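Local coordinates for protein serine repeat antigen 5 (Plasmodium falciparum, PDB 6X42) that is a papain-family cysteine protease homologue of the malaria parasite, seen as a pseudo-zymogen and probably lacking ordinary protease activity, at residues E101-I106 with G143-N148. Sequence-based numbering, arbitrary orientation.
Sequences EFLQII and GKILHN
The turn of helix that presents Leu103 and Ile106 to Ile145 is held by the backbone bond from Ile105 N to Glu101 O, 3.0 Å long. In this papain-like fold, helix 99-109 packs beside helix 53-68, while strand 144-145 joins the sheet through antiparallel pairing with strand 273-280. No hydrogen bond crosses from helix to strand; the contact illustrates how one branched side chain can bridge such elements, with just 130 Å² buried between the two segments.

Ile145 does the reaching. Its CG1 stands anti to its own carbonyl carbon (chi1 -69°) and the chain then runs on extended (chi2 169°), which carries CD1 to the helix surface. There this methyl meets two residues one helical turn apart. Leu103 offers its CD2 branch, 3.5 Å from Ile145 CD1, and the side chains cross at a slant. Further along the helix, Ile106 turns its CG2 methyl to Ile145 CD1 at 4.1 Å, a looser touch. Trp140 packs on Ile106 and Ile145, and Phe277 of strand 273-280 on Leu103, so the apolar cluster is buried and continues beyond the two segments.

At its margin the His147 imidazole is fixed through both nitrogens, NE2 with Glu107 OE2 and ND1 with Gly157 O, which ties the residues following the strand to the same helix. Away from the cluster, Glu101 OE2 forms a salt bridge with Arg92 and OE1 a hydrogen bond with Ser97. Between Leu103 and Ile106, the Ile145 CD1 methyl also rests against backbone oxygen Leu103 O, 3.7 Å away.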
ATOM      1  N   GLU A 101      -7.376   2.886 -10.939  1.00 19.53           N
ATOM      2  CA  GLU A 101      -6.912   2.518 -12.270  1.00 19.48           C
ATOM      3  C   GLU A 101      -6.130   1.208 -12.231  1.00 17.46           C
ATOM      4  O   GLU A 101      -6.184   0.411 -13.174  1.00 19.29           O
ATOM      5  CB  GLU A 101      -6.086   3.612 -12.953  1.00 19.25           C
ATOM      6  CG  GLU A 101      -5.757   3.146 -14.395  1.00 22.71           C
ATOM      7  CD  GLU A 101      -4.901   4.073 -15.261  1.00 22.98           C
ATOM      8  OE1 GLU A 101      -4.397   5.115 -14.797  1.00 22.59           O
ATOM      9  OE2 GLU A 101      -4.738   3.740 -16.455  1.00 25.71           O
ATOM     10  N   PHE A 102      -5.386   0.974 -11.152  1.00 17.44           N
ATOM     11  CA  PHE A 102      -4.675  -0.290 -10.998  1.00 15.99           C
ATOM     12  C   PHE A 102      -5.621  -1.473 -11.168  1.00 17.15           C
ATOM     13  O   PHE A 102      -5.331  -2.423 -11.911  1.00 17.62           O
ATOM     14  CB  PHE A 102      -3.973  -0.298  -9.641  1.00 17.65           C
ATOM     15  CG  PHE A 102      -3.184  -1.529  -9.371  1.00 16.42           C
ATOM     16  CD1 PHE A 102      -1.811  -1.573  -9.644  1.00 17.40           C
ATOM     17  CD2 PHE A 102      -3.775  -2.630  -8.777  1.00 18.57           C
ATOM     18  CE1 PHE A 102      -1.078  -2.710  -9.384  1.00 17.66           C
ATOM     19  CE2 PHE A 102      -3.040  -3.763  -8.506  1.00 18.53           C
ATOM     20  CZ  PHE A 102      -1.683  -3.807  -8.809  1.00 19.20           C
ATOM     21  N   LEU A 103      -6.770  -1.433 -10.499  1.00 17.53           N
ATOM     22  CA  LEU A 103      -7.708  -2.536 -10.651  1.00 17.74           C
ATOM     23  C   LEU A 103      -8.243  -2.636 -12.078  1.00 19.20           C
ATOM     24  O   LEU A 103      -8.479  -3.737 -12.583  1.00 21.37           O
ATOM     25  CB  LEU A 103      -8.864  -2.381  -9.675  1.00 19.52           C
ATOM     26  CG  LEU A 103      -8.521  -2.605  -8.211  1.00 19.83           C
ATOM     27  CD1 LEU A 103      -9.786  -2.410  -7.401  1.00 22.50           C
ATOM     28  CD2 LEU A 103      -7.956  -3.977  -7.941  1.00 20.25           C
ATOM     29  N   GLN A 104      -8.472  -1.502 -12.736  1.00 20.07           N
ATOM     30  CA  GLN A 104      -8.974  -1.539 -14.106  1.00 23.62           C
ATOM     31  C   GLN A 104      -7.992  -2.230 -15.036  1.00 23.23           C
ATOM     32  O   GLN A 104      -8.399  -2.945 -15.957  1.00 24.13           O
ATOM     33  CB  GLN A 104      -9.231  -0.119 -14.589  1.00 29.52           C
ATOM     34  CG  GLN A 104     -10.081  -0.078 -15.842  1.00 37.45           C
ATOM     35  CD  GLN A 104     -11.509  -0.593 -15.591  1.00 44.48           C
ATOM     36  OE1 GLN A 104     -12.145  -0.236 -14.596  1.00 46.98           O
ATOM     37  NE2 GLN A 104     -11.998  -1.445 -16.480  1.00 47.99           N
ATOM     38  N   ILE A 105      -6.695  -2.020 -14.823  1.00 21.82           N
ATOM     39  CA  ILE A 105      -5.687  -2.671 -15.650  1.00 22.42           C
ATOM     40  C   ILE A 105      -5.727  -4.178 -15.454  1.00 21.49           C
ATOM     41  O   ILE A 105      -5.670  -4.944 -16.429  1.00 23.55           O
ATOM     42  CB  ILE A 105      -4.303  -2.074 -15.331  1.00 22.14           C
ATOM     43  CG1 ILE A 105      -4.253  -0.634 -15.841  1.00 23.31           C
ATOM     44  CG2 ILE A 105      -3.188  -2.933 -15.922  1.00 22.83           C
ATOM     45  CD1 ILE A 105      -3.220   0.194 -15.177  1.00 23.86           C
ATOM     46  N   ILE A 106      -5.854  -4.630 -14.202  1.00 23.34           N
ATOM     47  CA  ILE A 106      -6.051  -6.058 -13.946  1.00 26.19           C
ATOM     48  C   ILE A 106      -7.290  -6.580 -14.663  1.00 30.37           C
ATOM     49  O   ILE A 106      -7.272  -7.664 -15.246  1.00 33.01           O
ATOM     50  CB  ILE A 106      -6.151  -6.339 -12.436  1.00 28.98           C
ATOM     51  CG1 ILE A 106      -4.825  -6.065 -11.773  1.00 29.23           C
ATOM     52  CG2 ILE A 106      -6.597  -7.794 -12.198  1.00 30.29           C
ATOM     53  CD1 ILE A 106      -4.890  -6.260 -10.282  1.00 28.44           C
ATOM     54  N   GLY A 143      -7.483 -15.380  -9.561  1.00 42.58           N
ATOM     55  CA  GLY A 143      -7.939 -14.217  -8.836  1.00 40.64           C
ATOM     56  C   GLY A 143      -9.171 -13.617  -9.487  1.00 38.77           C
ATOM     57  O   GLY A 143      -9.374 -13.720 -10.698  1.00 39.22           O
ATOM     58  N   LYS A 144     -10.009 -13.004  -8.654  1.00 36.22           N
ATOM     59  CA  LYS A 144     -11.185 -12.283  -9.109  1.00 34.54           C
ATOM     60  C   LYS A 144     -11.361 -11.048  -8.242  1.00 32.05           C
ATOM     61  O   LYS A 144     -11.304 -11.136  -7.013  1.00 32.81           O
ATOM     62  CB  LYS A 144     -12.434 -13.160  -8.988  1.00 36.10           C
ATOM     63  CG  LYS A 144     -13.697 -12.515  -9.529  1.00 38.62           C
ATOM     64  N   ILE A 145     -11.557  -9.902  -8.878  1.00 29.24           N
ATOM     65  CA  ILE A 145     -11.961  -8.700  -8.163  1.00 27.06           C
ATOM     66  C   ILE A 145     -13.461  -8.807  -7.934  1.00 25.50           C
ATOM     67  O   ILE A 145     -14.224  -9.080  -8.869  1.00 27.92           O
ATOM     68  CB  ILE A 145     -11.614  -7.446  -8.980  1.00 27.59           C
ATOM     69  CG1 ILE A 145     -10.103  -7.249  -9.053  1.00 30.30           C
ATOM     70  CG2 ILE A 145     -12.287  -6.185  -8.358  1.00 28.80           C
ATOM     71  CD1 ILE A 145      -9.705  -6.177 -10.067  1.00 32.82           C
ATOM     72  N   LEU A 146     -13.886  -8.581  -6.696  1.00 22.83           N
ATOM     73  CA  LEU A 146     -15.284  -8.735  -6.330  1.00 22.00           C
ATOM     74  C   LEU A 146     -16.082  -7.484  -6.671  1.00 21.49           C
ATOM     75  O   LEU A 146     -15.677  -6.361  -6.343  1.00 21.65           O
ATOM     76  CB  LEU A 146     -15.399  -9.044  -4.840  1.00 23.27           C
ATOM     77  CG  LEU A 146     -14.859 -10.425  -4.473  1.00 26.45           C
ATOM     78  CD1 LEU A 146     -14.768 -10.545  -2.977  1.00 27.20           C
ATOM     79  CD2 LEU A 146     -15.740 -11.520  -5.050  1.00 29.61           C
ATOM     80  N   HIS A 147     -17.236  -7.689  -7.319  1.00 21.83           N
ATOM     81  CA  HIS A 147     -18.191  -6.619  -7.600  1.00 24.18           C
ATOM     82  C   HIS A 147     -19.568  -7.003  -7.091  1.00 27.05           C
ATOM     83  O   HIS A 147     -20.589  -6.645  -7.682  1.00 29.45           O
ATOM     84  CB  HIS A 147     -18.236  -6.284  -9.083  1.00 25.16           C
ATOM     85  CG  HIS A 147     -16.914  -5.855  -9.614  1.00 24.68           C
ATOM     86  ND1 HIS A 147     -16.337  -4.650  -9.279  1.00 21.91           N
ATOM     87  CD2 HIS A 147     -16.034  -6.487 -10.418  1.00 26.31           C
ATOM     88  CE1 HIS A 147     -15.166  -4.547  -9.882  1.00 22.96           C
ATOM     89  NE2 HIS A 147     -14.966  -5.644 -10.590  1.00 25.57           N
ATOM     90  N   ASN A 148     -19.593  -7.755  -6.002  1.00 28.47           N
ATOM     91  CA  ASN A 148     -20.845  -8.245  -5.456  1.00 30.75           C
ATOM     92  C   ASN A 148     -21.630  -7.086  -4.881  1.00 29.57           C
ATOM     93  O   ASN A 148     -21.064  -6.161  -4.290  1.00 30.05           O
ATOM     94  CB  ASN A 148     -20.560  -9.270  -4.367  1.00 35.43           C
ATOM     95  CG  ASN A 148     -19.916 -10.521  -4.913  1.00 40.93           C
ATOM     96  OD1 ASN A 148     -20.234 -10.967  -6.018  1.00 42.86           O
ATOM     97  ND2 ASN A 148     -19.000 -11.096  -4.146  1.00 43.80           N
TER